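Local coordinates for uncharacterized protein VP1736 (Vibrio parahaemolyticus, PDB 3LXQ) that is of unknown function but carries a sulfatase-type domain of the alkaline phosphatase clan, an alpha/beta fold built round a mixed central sheet, at residues D55-S60 / A428-L433; R135-V140 / A151-S156; V140-P145 / F162-D167; Q177-G182 / Q200-K205; V218-L223 / V245-N250. One frame throughout, in Å; residues are numbered along the deposited sequence. Where two conformers were deposited one is given.

Interaction 1 (D55-S60 / A428-L433); sequences DLVRAS and AKANAL
Leu56, Val57 and Ser60 on helix 50-61 meet Ala430 and Asn431 on helix 422-441, a helix-helix packing that brings together two ends of the modelled chain. The short axes cross steeply, at -100°, and approach to 8.6 Å, a spacing allowed by the small Ala430 at the crossing. Here the packing is tight: Leu56 CB lies 3.6 Å from Ala430 CB, and Val57 CG2 comes to 3.4 Å from Ala430 O. Val57 has CG1 anti to its backbone N (chi1 168°), which places CG2 beside that nitrogen and turned to the Ala430 carbonyl. Met48 also packs on Ala430, while Phe434 and Ile363 touch Val57.

The contact is looser at the partly exposed Leu56, whose CD1 comes no nearer to Ala430 CB than 4.0 Å. Arg58 and Asp55 form their salt bridge on the helix side turned from the crossing.

Past Val57 the interface becomes polar. The Asn431 amide donates from ND2 to Ser60 OG at 3.1 Å, almost dead straight (177°) and with the oxygen in the amide plane; ND2 also binds Arg427 O, one turn back, so both bonds fix the amide's rotation. Ser60 OG in turn donates to Leu56 O, which already accepts from Ser60 N. Tyr388 of the antiparallel sheet packs against both Ser60 and Asn431. The other end of the amide is reached by water, which donates to Asn431 OD1 at 2.7 Å and to Val57 O at 3.1 Å.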
# COMPACT_ATOMS: atom_id res chain seq x y z
N ASP A 55 1.68 23.08 8.66
CA ASP A 55 2.59 22.96 9.79
C ASP A 55 2.30 21.69 10.58
O ASP A 55 3.23 20.96 10.93
CB ASP A 55 2.53 24.20 10.70
CG ASP A 55 3.19 25.41 10.06
OD1 ASP A 55 3.87 25.25 9.03
OD2 ASP A 55 3.01 26.52 10.60
N LEU A 56 1.02 21.42 10.81
CA LEU A 56 0.64 20.25 11.57
C LEU A 56 0.90 18.97 10.78
O LEU A 56 1.24 17.94 11.37
CB LEU A 56 -0.83 20.32 12.02
CG LEU A 56 -1.13 21.40 13.07
CD1 LEU A 56 -2.63 21.58 13.21
CD2 LEU A 56 -0.48 21.06 14.43
N VAL A 57 0.76 19.04 9.45
CA VAL A 57 1.04 17.91 8.56
C VAL A 57 2.55 17.60 8.57
O VAL A 57 2.96 16.47 8.85
CB VAL A 57 0.48 18.15 7.12
CG1 VAL A 57 1.00 17.14 6.12
CG2 VAL A 57 -1.06 18.11 7.13
N ARG A 58 3.36 18.62 8.33
CA ARG A 58 4.81 18.46 8.35
C ARG A 58 5.34 17.98 9.71
O ARG A 58 6.11 17.02 9.76
CB ARG A 58 5.51 19.76 7.95
CG ARG A 58 5.44 20.06 6.45
CD ARG A 58 6.36 21.23 6.10
NE ARG A 58 5.79 22.51 6.50
CZ ARG A 58 5.23 23.39 5.67
NH1 ARG A 58 5.16 23.14 4.37
NH2 ARG A 58 4.73 24.51 6.15
N ALA A 59 4.93 18.63 10.79
CA ALA A 59 5.33 18.21 12.13
C ALA A 59 4.90 16.76 12.45
O ALA A 59 5.73 15.94 12.87
CB ALA A 59 4.84 19.19 13.19
N SER A 60 3.63 16.44 12.23
CA SER A 60 3.16 15.10 12.51
C SER A 60 3.77 14.03 11.58
O SER A 60 3.80 12.87 11.94
CB SER A 60 1.63 15.01 12.50
OG SER A 60 1.12 15.31 11.21
N ALA A 428 -5.43 15.54 13.45
CA ALA A 428 -6.28 14.65 12.65
C ALA A 428 -6.93 15.42 11.50
O ALA A 428 -6.87 14.99 10.35
CB ALA A 428 -7.35 14.03 13.55
N LYS A 429 -7.55 16.55 11.83
CA LYS A 429 -8.19 17.44 10.84
C LYS A 429 -7.18 17.89 9.78
O LYS A 429 -7.45 17.79 8.57
CB LYS A 429 -8.87 18.64 11.54
CG LYS A 429 -9.85 19.43 10.67
CD LYS A 429 -10.61 20.49 11.50
CE LYS A 429 -11.22 21.57 10.60
NZ LYS A 429 -11.68 22.79 11.36
N ALA A 430 -6.02 18.34 10.23
CA ALA A 430 -4.96 18.79 9.32
C ALA A 430 -4.58 17.69 8.30
O ALA A 430 -4.44 17.96 7.10
CB ALA A 430 -3.74 19.25 10.11
N ASN A 431 -4.42 16.47 8.79
CA ASN A 431 -4.11 15.34 7.92
C ASN A 431 -5.28 14.88 7.03
O ASN A 431 -5.07 14.44 5.90
CB ASN A 431 -3.51 14.19 8.74
CG ASN A 431 -2.05 14.43 9.09
OD1 ASN A 431 -1.16 14.36 8.23
ND2 ASN A 431 -1.79 14.72 10.35
N ALA A 432 -6.51 15.01 7.54
CA ALA A 432 -7.73 14.77 6.76
C ALA A 432 -7.83 15.67 5.53
O ALA A 432 -8.36 15.27 4.50
CB ALA A 432 -8.97 14.97 7.64
N LEU A 433 -7.34 16.91 5.66
CA LEU A 433 -7.48 17.93 4.63
C LEU A 433 -6.38 17.93 3.59
O LEU A 433 -6.55 18.50 2.50
CB LEU A 433 -7.51 19.31 5.27
CG LEU A 433 -8.69 19.67 6.16
CD1 LEU A 433 -8.41 20.99 6.87
CD2 LEU A 433 -9.97 19.77 5.33
O HOH W 1 1.44 13.84 8.54

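Interaction 2 (R135-V140 / A151-S156); sequences RGIEAV and AVVKLS
Glu138 reaches from helix 133-141 to the backbone of Ala151 and Val152 with a nearly straight side chain. Its CG stands anti to the backbone N (chi1 166°) and the chain stays extended beyond it, laying the carboxylate against Ala151, whose CB is 3.7 Å from Glu138 OE2. The same oxygen accepts from Val152 N at 3.1 Å; the N-H points well (164°) but arrives from above the carboxylate plane, 49° out of it.

Arg135 takes a different course. After an anti first torsion its chain bends at chi2 and chi3, curling the guanidinium round to the Glu138 carboxylate. NE meets Glu138 OE1 at 2.7 Å in a salt bridge that lies in the guanidinium plane and uses the syn lone pair of OE1. One oxygen thus holds Arg135 and the other holds the loop. The segment gripped in this way is a type I beta turn, Ala151 to Lys154, closed by Lys154 N to Ala151 O and lying in the long connection between helices 133-141 and 165-171. Ala151 N sits over a face of the guanidinium, 3.5 Å from Arg135 NH2, as one donor beside another without a bond; NH2 is satisfied by Ser149 O.

Val152 brings CG1, anti to its own carbonyl carbon, to 3.6 Å from Glu138 OE2. Farther round the helix, Ile137 CG2 touches Val153 CG2 at 4.2 Å, with Phe193 and Phe192 of helix 189-195 packing on Ile137 and Val153 respectively.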
# COMPACT_ATOMS: atom_id res chain seq x y z
N ARG A 135 -7.02 3.04 -4.35
CA ARG A 135 -6.40 3.75 -3.21
C ARG A 135 -5.20 2.98 -2.65
O ARG A 135 -4.21 3.59 -2.22
CB ARG A 135 -7.43 4.10 -2.12
CG ARG A 135 -6.84 4.88 -0.94
CD ARG A 135 -7.79 5.94 -0.43
NE ARG A 135 -7.77 7.19 -1.21
CZ ARG A 135 -8.81 8.03 -1.27
NH1 ARG A 135 -9.93 7.71 -0.64
NH2 ARG A 135 -8.75 9.17 -1.94
N GLY A 136 -5.26 1.65 -2.70
CA GLY A 136 -4.07 0.85 -2.36
C GLY A 136 -2.93 1.01 -3.35
O GLY A 136 -1.75 1.01 -2.96
N ILE A 137 -3.27 1.15 -4.63
CA ILE A 137 -2.27 1.48 -5.67
C ILE A 137 -1.72 2.89 -5.42
O ILE A 137 -0.51 3.11 -5.49
CB ILE A 137 -2.87 1.34 -7.09
CG1 ILE A 137 -3.33 -0.10 -7.33
CG2 ILE A 137 -1.86 1.81 -8.17
CD1 ILE A 137 -4.28 -0.29 -8.51
N GLU A 138 -2.61 3.84 -5.16
CA GLU A 138 -2.22 5.21 -4.76
C GLU A 138 -1.17 5.20 -3.65
O GLU A 138 -0.10 5.81 -3.78
CB GLU A 138 -3.46 5.96 -4.30
CG GLU A 138 -3.24 7.27 -3.55
CD GLU A 138 -4.58 7.93 -3.23
OE1 GLU A 138 -5.30 7.39 -2.36
OE2 GLU A 138 -4.93 8.96 -3.86
N ALA A 139 -1.47 4.47 -2.58
CA ALA A 139 -0.62 4.44 -1.40
C ALA A 139 0.75 3.87 -1.65
O ALA A 139 1.72 4.38 -1.10
CB ALA A 139 -1.29 3.66 -0.27
N VAL A 140 0.86 2.80 -2.44
CA VAL A 140 2.18 2.16 -2.60
C VAL A 140 2.96 2.67 -3.79
O VAL A 140 4.17 2.43 -3.89
CB VAL A 140 2.09 0.60 -2.64
CG1 VAL A 140 1.41 0.09 -1.38
CG2 VAL A 140 1.35 0.12 -3.91
N ALA A 151 -9.28 8.01 -5.20
CA ALA A 151 -7.82 8.00 -5.38
C ALA A 151 -7.39 8.69 -6.69
O ALA A 151 -8.14 8.69 -7.68
CB ALA A 151 -7.31 6.58 -5.35
N VAL A 152 -6.18 9.24 -6.69
CA VAL A 152 -5.63 9.99 -7.83
C VAL A 152 -5.43 9.14 -9.09
O VAL A 152 -5.17 9.68 -10.16
CB VAL A 152 -4.29 10.71 -7.50
CG1 VAL A 152 -4.39 11.54 -6.24
CG2 VAL A 152 -3.13 9.72 -7.44
N VAL A 153 -5.55 7.82 -8.96
CA VAL A 153 -5.51 6.94 -10.14
C VAL A 153 -6.65 7.31 -11.09
O VAL A 153 -6.53 7.16 -12.32
CB VAL A 153 -5.62 5.44 -9.77
CG1 VAL A 153 -5.56 4.55 -11.02
CG2 VAL A 153 -4.53 5.05 -8.76
N LYS A 154 -7.73 7.83 -10.51
CA LYS A 154 -8.94 8.17 -11.27
C LYS A 154 -9.21 9.67 -11.37
O LYS A 154 -10.24 10.08 -11.92
CB LYS A 154 -10.17 7.46 -10.67
CG LYS A 154 -10.16 5.96 -10.88
CD LYS A 154 -11.38 5.29 -10.30
CE LYS A 154 -11.50 3.88 -10.84
NZ LYS A 154 -12.58 3.12 -10.17
N LEU A 155 -8.31 10.51 -10.86
CA LEU A 155 -8.56 11.95 -10.93
C LEU A 155 -7.85 12.55 -12.14
O LEU A 155 -6.78 12.08 -12.52
CB LEU A 155 -8.18 12.63 -9.61
CG LEU A 155 -8.98 12.20 -8.39
CD1 LEU A 155 -8.49 12.91 -7.15
CD2 LEU A 155 -10.49 12.44 -8.56
N SER A 156 -8.46 13.56 -12.74
CA SER A 156 -7.99 14.09 -14.03
C SER A 156 -6.66 14.85 -13.96
O SER A 156 -5.83 14.75 -14.88
CB SER A 156 -9.08 14.93 -14.70
OG SER A 156 -9.44 16.03 -13.88

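Interaction 3 (V140-P145 / F162-D167); sequences VTTGFP and FFTIAD
A capping box of Thr164 and Asp167 starts helix 165-171, and the end of helix 133-141 abuts it through Thr141 and Thr142. Asp167 N donates to Thr164 OG1 at 3.1 Å; the return bond from Thr164 N to the Asp167 carboxylate is weak, and doubtful because that side chain has two conformers. Thr164 OG1 also binds Asn196 O.

Across the contact, Ile165 N, at the first turn of the new helix, donates to Thr141 O at 2.8 Å, nearly in line with the carbonyl (C=O...N angle 169°). Thr164 CA adds a CA-H...O contact to the same oxygen.

Thr142 fits alongside: its CG2 lies 3.8 Å from Thr164 CG2, and its CB 3.4 Å from Phe163 O, a buried carbonyl with no polar partner. With chi1 at 80°, Thr142 OG1 is turned away from this packing to accept from Phe144 N at 3.0 Å, an ST turn; the hydroxyl also binds Glu138 O. The turn delivers Phe144 to Phe162. Their rings form a T-shaped pair, planes at 90°, with Tyr444 meeting both, and Phe162 CZ stands 3.8 Å above the plane of the Phe144 ring, over its centre.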
# COMPACT_ATOMS: atom_id res chain seq x y z
N VAL A 140 0.86 2.80 -2.44
CA VAL A 140 2.18 2.16 -2.60
C VAL A 140 2.96 2.67 -3.79
O VAL A 140 4.17 2.43 -3.89
CB VAL A 140 2.09 0.60 -2.64
CG1 VAL A 140 1.41 0.09 -1.38
CG2 VAL A 140 1.35 0.12 -3.91
N THR A 141 2.32 3.41 -4.68
CA THR A 141 3.08 3.95 -5.82
C THR A 141 3.40 5.43 -5.66
O THR A 141 4.36 5.93 -6.26
CB THR A 141 2.38 3.74 -7.17
OG1 THR A 141 1.13 4.42 -7.18
CG2 THR A 141 2.17 2.27 -7.43
N THR A 142 2.59 6.12 -4.87
CA THR A 142 2.72 7.58 -4.69
C THR A 142 2.88 8.02 -3.22
O THR A 142 3.42 9.09 -2.96
CB THR A 142 1.50 8.36 -5.23
OG1 THR A 142 0.43 8.30 -4.28
CG2 THR A 142 1.04 7.83 -6.56
N GLY A 143 2.35 7.24 -2.28
CA GLY A 143 2.47 7.59 -0.86
C GLY A 143 1.51 8.68 -0.46
O GLY A 143 1.57 9.17 0.67
N PHE A 144 0.61 9.04 -1.39
CA PHE A 144 -0.31 10.16 -1.23
C PHE A 144 -1.39 9.72 -0.27
O PHE A 144 -1.92 8.62 -0.41
CB PHE A 144 -0.92 10.52 -2.59
CG PHE A 144 -1.62 11.87 -2.64
CD1 PHE A 144 -0.95 13.04 -2.31
CD2 PHE A 144 -2.93 11.95 -3.08
CE1 PHE A 144 -1.59 14.28 -2.37
CE2 PHE A 144 -3.58 13.19 -3.17
CZ PHE A 144 -2.92 14.35 -2.81
N PRO A 145 -1.70 10.57 0.72
CA PRO A 145 -2.74 10.26 1.70
C PRO A 145 -4.13 10.35 1.07
O PRO A 145 -4.25 10.74 -0.09
CB PRO A 145 -2.57 11.35 2.78
CG PRO A 145 -1.31 12.04 2.47
CD PRO A 145 -1.05 11.86 1.02
N PHE A 162 2.26 13.53 -11.99
CA PHE A 162 2.01 13.42 -10.55
C PHE A 162 3.20 12.68 -9.96
O PHE A 162 3.85 11.88 -10.65
CB PHE A 162 0.70 12.67 -10.30
CG PHE A 162 0.13 12.84 -8.90
CD1 PHE A 162 -0.56 14.00 -8.56
CD2 PHE A 162 0.23 11.82 -7.96
CE1 PHE A 162 -1.11 14.15 -7.30
CE2 PHE A 162 -0.29 11.97 -6.68
CZ PHE A 162 -0.98 13.13 -6.35
N PHE A 163 3.51 12.92 -8.69
CA PHE A 163 4.60 12.19 -8.08
C PHE A 163 4.30 10.70 -7.91
O PHE A 163 3.27 10.33 -7.32
CB PHE A 163 5.08 12.79 -6.75
CG PHE A 163 6.13 11.93 -6.09
CD1 PHE A 163 7.46 12.05 -6.45
CD2 PHE A 163 5.76 10.91 -5.23
CE1 PHE A 163 8.42 11.21 -5.89
CE2 PHE A 163 6.71 10.06 -4.68
CZ PHE A 163 8.03 10.22 -4.99
N THR A 164 5.19 9.86 -8.44
CA THR A 164 5.19 8.41 -8.19
C THR A 164 6.63 7.93 -7.99
O THR A 164 7.56 8.52 -8.56
CB THR A 164 4.56 7.58 -9.36
OG1 THR A 164 5.40 7.66 -10.52
CG2 THR A 164 3.15 8.06 -9.71
N ILE A 165 6.82 6.86 -7.23
CA ILE A 165 8.15 6.24 -7.12
C ILE A 165 8.54 5.57 -8.44
O ILE A 165 9.72 5.31 -8.67
CB ILE A 165 8.27 5.22 -5.96
CG1 ILE A 165 7.27 4.07 -6.12
CG2 ILE A 165 8.14 5.92 -4.59
CD1 ILE A 165 7.69 2.77 -5.41
N ALA A 166 7.55 5.30 -9.29
CA ALA A 166 7.80 4.78 -10.63
C ALA A 166 8.66 5.75 -11.42
O ALA A 166 9.71 5.35 -11.94
CB ALA A 166 6.51 4.50 -11.37
N ASP A 167 8.21 7.00 -11.52
CA ASP A 167 8.98 7.94 -12.33
C ASP A 167 10.25 8.41 -11.62
O ASP A 167 11.23 8.76 -12.30
CB ASP A 167 8.13 9.09 -12.90
CG ASP A 167 7.97 10.22 -11.94
OD1 ASP A 167 8.87 11.09 -11.88
OD2 ASP A 167 6.91 10.28 -11.28

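Interaction 4 (Q177-G182 / Q200-K205); sequences QFIYGG and QIVEEK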
# COMPACT_ATOMS: atom_id res chain seq x y z
N GLN A 177 7.79 -1.30 -14.32
CA GLN A 177 6.74 -2.12 -14.91
C GLN A 177 5.60 -2.40 -13.95
O GLN A 177 5.75 -2.27 -12.74
CB GLN A 177 7.29 -3.44 -15.46
CG GLN A 177 7.86 -4.37 -14.40
CD GLN A 177 8.15 -5.77 -14.91
OE1 GLN A 177 8.26 -6.00 -16.12
NE2 GLN A 177 8.29 -6.71 -13.99
N PHE A 178 4.47 -2.78 -14.53
CA PHE A 178 3.29 -3.20 -13.80
C PHE A 178 2.91 -4.56 -14.37
O PHE A 178 2.77 -4.69 -15.57
CB PHE A 178 2.18 -2.19 -14.05
CG PHE A 178 0.82 -2.61 -13.52
CD1 PHE A 178 0.64 -2.98 -12.19
CD2 PHE A 178 -0.28 -2.59 -14.37
CE1 PHE A 178 -0.62 -3.34 -11.70
CE2 PHE A 178 -1.55 -2.94 -13.89
CZ PHE A 178 -1.72 -3.32 -12.55
N ILE A 179 2.79 -5.56 -13.52
CA ILE A 179 2.32 -6.86 -13.97
C ILE A 179 0.93 -7.13 -13.38
O ILE A 179 0.76 -7.10 -12.17
CB ILE A 179 3.27 -8.03 -13.62
CG1 ILE A 179 4.71 -7.73 -14.07
CG2 ILE A 179 2.79 -9.33 -14.30
CD1 ILE A 179 5.74 -8.81 -13.65
N TYR A 180 -0.01 -7.44 -14.27
CA TYR A 180 -1.41 -7.68 -13.93
C TYR A 180 -1.92 -8.88 -14.74
O TYR A 180 -1.43 -9.13 -15.84
CB TYR A 180 -2.20 -6.42 -14.29
CG TYR A 180 -3.62 -6.36 -13.80
CD1 TYR A 180 -3.94 -6.65 -12.48
CD2 TYR A 180 -4.65 -5.97 -14.67
CE1 TYR A 180 -5.24 -6.58 -12.04
CE2 TYR A 180 -5.96 -5.90 -14.24
CZ TYR A 180 -6.25 -6.21 -12.92
OH TYR A 180 -7.55 -6.14 -12.47
N GLY A 181 -2.89 -9.60 -14.20
CA GLY A 181 -3.49 -10.75 -14.86
C GLY A 181 -4.66 -10.48 -15.80
O GLY A 181 -4.91 -11.25 -16.73
N GLY A 182 -5.38 -9.38 -15.56
CA GLY A 182 -6.55 -8.99 -16.33
C GLY A 182 -6.28 -7.86 -17.31
O GLY A 182 -5.18 -7.76 -17.85
N GLN A 200 6.92 -0.32 -19.10
CA GLN A 200 6.27 -1.50 -19.66
C GLN A 200 5.02 -1.81 -18.84
O GLN A 200 5.00 -1.63 -17.63
CB GLN A 200 7.25 -2.67 -19.60
CG GLN A 200 6.65 -4.05 -19.78
CD GLN A 200 7.65 -5.17 -19.53
OE1 GLN A 200 7.78 -6.09 -20.34
NE2 GLN A 200 8.36 -5.09 -18.41
N ILE A 201 3.96 -2.24 -19.52
CA ILE A 201 2.81 -2.84 -18.85
C ILE A 201 2.55 -4.21 -19.43
O ILE A 201 2.38 -4.38 -20.65
CB ILE A 201 1.54 -1.95 -18.89
CG1 ILE A 201 1.71 -0.74 -17.97
CG2 ILE A 201 0.30 -2.75 -18.45
CD1 ILE A 201 0.57 0.24 -17.98
N VAL A 202 2.56 -5.19 -18.53
CA VAL A 202 2.31 -6.58 -18.86
C VAL A 202 0.90 -6.87 -18.38
O VAL A 202 0.59 -6.70 -17.20
CB VAL A 202 3.33 -7.49 -18.14
CG1 VAL A 202 3.13 -8.96 -18.51
CG2 VAL A 202 4.77 -7.05 -18.45
N GLU A 203 0.03 -7.28 -19.29
CA GLU A 203 -1.35 -7.57 -18.94
C GLU A 203 -1.86 -8.83 -19.65
O GLU A 203 -1.07 -9.56 -20.25
CB GLU A 203 -2.23 -6.36 -19.23
CG GLU A 203 -2.41 -6.03 -20.69
CD GLU A 203 -3.23 -4.79 -20.90
OE1 GLU A 203 -4.43 -4.82 -20.54
OE2 GLU A 203 -2.68 -3.79 -21.41
N GLU A 204 -3.17 -9.08 -19.57
CA GLU A 204 -3.75 -10.34 -20.05
C GLU A 204 -3.31 -10.74 -21.47
O GLU A 204 -3.00 -11.90 -21.73
CB GLU A 204 -5.29 -10.31 -19.96
CG GLU A 204 -5.92 -11.70 -20.03
CD GLU A 204 -7.44 -11.71 -19.84
OE1 GLU A 204 -8.03 -10.64 -19.55
OE2 GLU A 204 -8.03 -12.80 -19.98
N LYS A 205 -3.27 -9.76 -22.38
CA LYS A 205 -2.90 -9.98 -23.77
C LYS A 205 -1.48 -10.53 -23.96
O LYS A 205 -1.15 -11.04 -25.04
CB LYS A 205 -3.09 -8.68 -24.58
CG LYS A 205 -2.20 -7.52 -24.16
CD LYS A 205 -2.59 -6.23 -24.86
CE LYS A 205 -1.48 -5.19 -24.73
NZ LYS A 205 -1.88 -3.87 -25.29
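Val202 N donates to Phe178 O at 3.0 Å, nearly straight and almost in line with the carbonyl (C=O...N angle 176°). Val202 O then accepts from Tyr180 N at 3.1 Å, so Val202 bonds through both its N and its O to the same neighbouring strand, whereas the first rung, Phe178 N to Gln200 O, is weak at 3.3 Å. Beyond the regular pairing Glu204 N still finds Gly182 O at 3.0 Å, with the donor tilted 29° from the carbonyl plane, and Glu203 CA directs a CA-H...O contact at Tyr180 O.

These alternating bonds and an axis angle of 8° define parallel strands, here 175-180 and 200-202, the two strands of a beta-alpha-beta unit whose connection carries helix 189-195. That helix covers the face bearing Phe178 and Ile201. Ile201 CG2 sits at the edge of the Phe178 ring, 4.1 Å from CD2, and Phe193 meets that ring edge-to-face.

On the face of Ile179 and Val202, Ile179 CG2 touches Val202 CG1 at 4.2 Å, and helix 220-234 supplies Leu223 against Ile179. At the far end Glu204 CB rests 3.4 Å from Gly181 O, while the Glu203 carboxylate turns to Lys190.

Interaction 5 (V218-L223 / V245-N250); sequences VSDEDL and VFTSSN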
# COMPACT_ATOMS: atom_id res chain seq x y z
N VAL A 218 -6.15 -14.07 -15.88
CA VAL A 218 -5.39 -15.28 -15.49
C VAL A 218 -5.32 -15.45 -13.97
O VAL A 218 -5.32 -14.45 -13.21
CB VAL A 218 -3.96 -15.31 -16.09
CG1 VAL A 218 -4.00 -15.10 -17.60
CG2 VAL A 218 -3.07 -14.26 -15.44
N SER A 219 -5.26 -16.71 -13.51
CA SER A 219 -5.14 -17.01 -12.08
C SER A 219 -3.85 -16.40 -11.51
O SER A 219 -2.97 -15.99 -12.27
CB SER A 219 -5.18 -18.52 -11.83
OG SER A 219 -4.00 -19.16 -12.32
N ASP A 220 -3.76 -16.33 -10.18
CA ASP A 220 -2.60 -15.73 -9.54
C ASP A 220 -1.33 -16.57 -9.72
O ASP A 220 -0.25 -16.01 -9.81
CB ASP A 220 -2.88 -15.42 -8.06
CG ASP A 220 -3.95 -14.33 -7.88
OD1 ASP A 220 -4.16 -13.52 -8.82
OD2 ASP A 220 -4.58 -14.30 -6.79
N GLU A 221 -1.45 -17.90 -9.82
CA GLU A 221 -0.26 -18.72 -10.15
C GLU A 221 0.32 -18.36 -11.52
O GLU A 221 1.53 -18.22 -11.65
CB GLU A 221 -0.51 -20.24 -10.03
CG GLU A 221 0.73 -21.10 -10.40
CD GLU A 221 0.65 -22.57 -9.98
OE1 GLU A 221 -0.46 -23.09 -9.74
OE2 GLU A 221 1.71 -23.22 -9.89
N ASP A 222 -0.53 -18.16 -12.53
CA ASP A 222 -0.07 -17.71 -13.86
C ASP A 222 0.55 -16.32 -13.79
O ASP A 222 1.58 -16.05 -14.42
CB ASP A 222 -1.19 -17.75 -14.90
CG ASP A 222 -1.73 -19.16 -15.13
OD1 ASP A 222 -0.93 -20.08 -15.46
OD2 ASP A 222 -2.95 -19.35 -14.95
N LEU A 223 -0.07 -15.43 -13.01
CA LEU A 223 0.49 -14.11 -12.74
C LEU A 223 1.91 -14.21 -12.18
O LEU A 223 2.82 -13.53 -12.64
CB LEU A 223 -0.38 -13.35 -11.74
CG LEU A 223 0.11 -11.97 -11.27
CD1 LEU A 223 -0.05 -10.91 -12.36
CD2 LEU A 223 -0.66 -11.56 -10.02
N VAL A 245 3.19 -5.83 -9.02
CA VAL A 245 2.48 -7.04 -9.42
C VAL A 245 1.21 -7.09 -8.59
O VAL A 245 1.28 -7.05 -7.36
CB VAL A 245 3.30 -8.30 -9.11
CG1 VAL A 245 2.53 -9.54 -9.50
CG2 VAL A 245 4.69 -8.27 -9.79
N PHE A 246 0.06 -7.20 -9.25
CA PHE A 246 -1.23 -7.05 -8.58
C PHE A 246 -2.11 -8.25 -8.82
O PHE A 246 -2.44 -8.55 -9.97
CB PHE A 246 -1.90 -5.75 -9.06
CG PHE A 246 -3.16 -5.35 -8.30
CD1 PHE A 246 -3.37 -5.74 -6.98
CD2 PHE A 246 -4.11 -4.55 -8.93
CE1 PHE A 246 -4.53 -5.35 -6.28
CE2 PHE A 246 -5.28 -4.15 -8.24
CZ PHE A 246 -5.48 -4.55 -6.92
N THR A 247 -2.50 -8.95 -7.76
CA THR A 247 -3.35 -10.14 -7.87
C THR A 247 -4.77 -9.80 -8.31
O THR A 247 -5.21 -8.65 -8.15
CB THR A 247 -3.39 -11.00 -6.56
OG1 THR A 247 -4.04 -10.28 -5.49
CG2 THR A 247 -1.98 -11.42 -6.13
N SER A 248 -5.47 -10.81 -8.85
CA SER A 248 -6.82 -10.69 -9.44
C SER A 248 -7.77 -11.83 -9.09
O SER A 248 -9.00 -11.67 -9.20
CB SER A 248 -6.73 -10.65 -10.97
OG SER A 248 -6.29 -9.38 -11.41
N SER A 249 -7.24 -12.98 -8.69
CA SER A 249 -8.12 -14.15 -8.44
C SER A 249 -9.20 -13.89 -7.41
O SER A 249 -10.34 -14.33 -7.58
CB SER A 249 -7.34 -15.41 -8.05
OG SER A 249 -6.67 -15.95 -9.16
N ASN A 250 -8.83 -13.20 -6.34
CA ASN A 250 -9.76 -12.90 -5.25
C ASN A 250 -10.76 -11.79 -5.60
O ASN A 250 -10.68 -10.67 -5.07
CB ASN A 250 -8.98 -12.58 -3.97
CG ASN A 250 -9.86 -12.45 -2.77
OD1 ASN A 250 -10.98 -12.96 -2.74
ND2 ASN A 250 -9.38 -11.74 -1.76
O HOH W 2 -6.36 -12.82 -5.51
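The Asp220 carboxylate is clasped between Thr247 and Ser249, which lie over opposite faces of it. Thr247 CB is 3.5 Å from Asp220 OD2 on one side, and Ser249 CB is 3.2 Å from the same oxygen on the other. At its rim, OD1 takes two backbone donors. Ser248 N comes in at 3.0 Å, almost perfectly straight (179°), along the syn lone pair; Ser249 N arrives at 3.1 Å, also on the syn side but 34° out of the carboxylate plane. OD2 is satisfied separately, by Ser278 OG and by a water that donates to it at 2.6 Å and accepts from Asn250 N. Bonds at both oxygens leave the group little rotational freedom. With Asp220 CG anti to its own carbonyl carbon (chi1 -66°), the carboxylate lies beside the backbone N and meets the same loop, and that N donates weakly to Ser249 OG.

One turn on, Leu223 supplies the apolar part. Its CD2 lies 3.8 Å from Val245 CG1, the two side chains running alongside one another in opposing senses, and 3.5 Å from Phe246 O. Ile179 packs on both Leu223 and Val245, and Thr247 OG1 binds Glu94 N just after the neighbouring strand 87-93.

The first turn of helix 220-234, with Ser219 as N-cap, is thus fastened to the loop that leaves the C-terminal end of parallel strand 241-246, a helix-on-sheet arrangement characteristic of alpha/beta folds.

Interactions 2 to 5 all belong to the sulfatase-type domain; interaction 1 closes a loop of the chain that encloses them all. Interactions 2 and 3 cross along the sequence, share helix 133-141 and have centres 9 Å apart, with Val152 CG1 packing on Phe144 CD2 at 3.5 Å. Interactions 4 and 5 follow in series, with centres 11 Å apart, and join through neighbouring parallel strands 175-180 and 241-246 of the central sheet. A thin bridge, Ile137 against Phe246, connects interaction 2 with interaction 5. Interaction 1 lies about 36 Å from interaction 4, centre to centre, across the middle of the chain, so helices 50-61 and 422-441 pack far from strand 200-202.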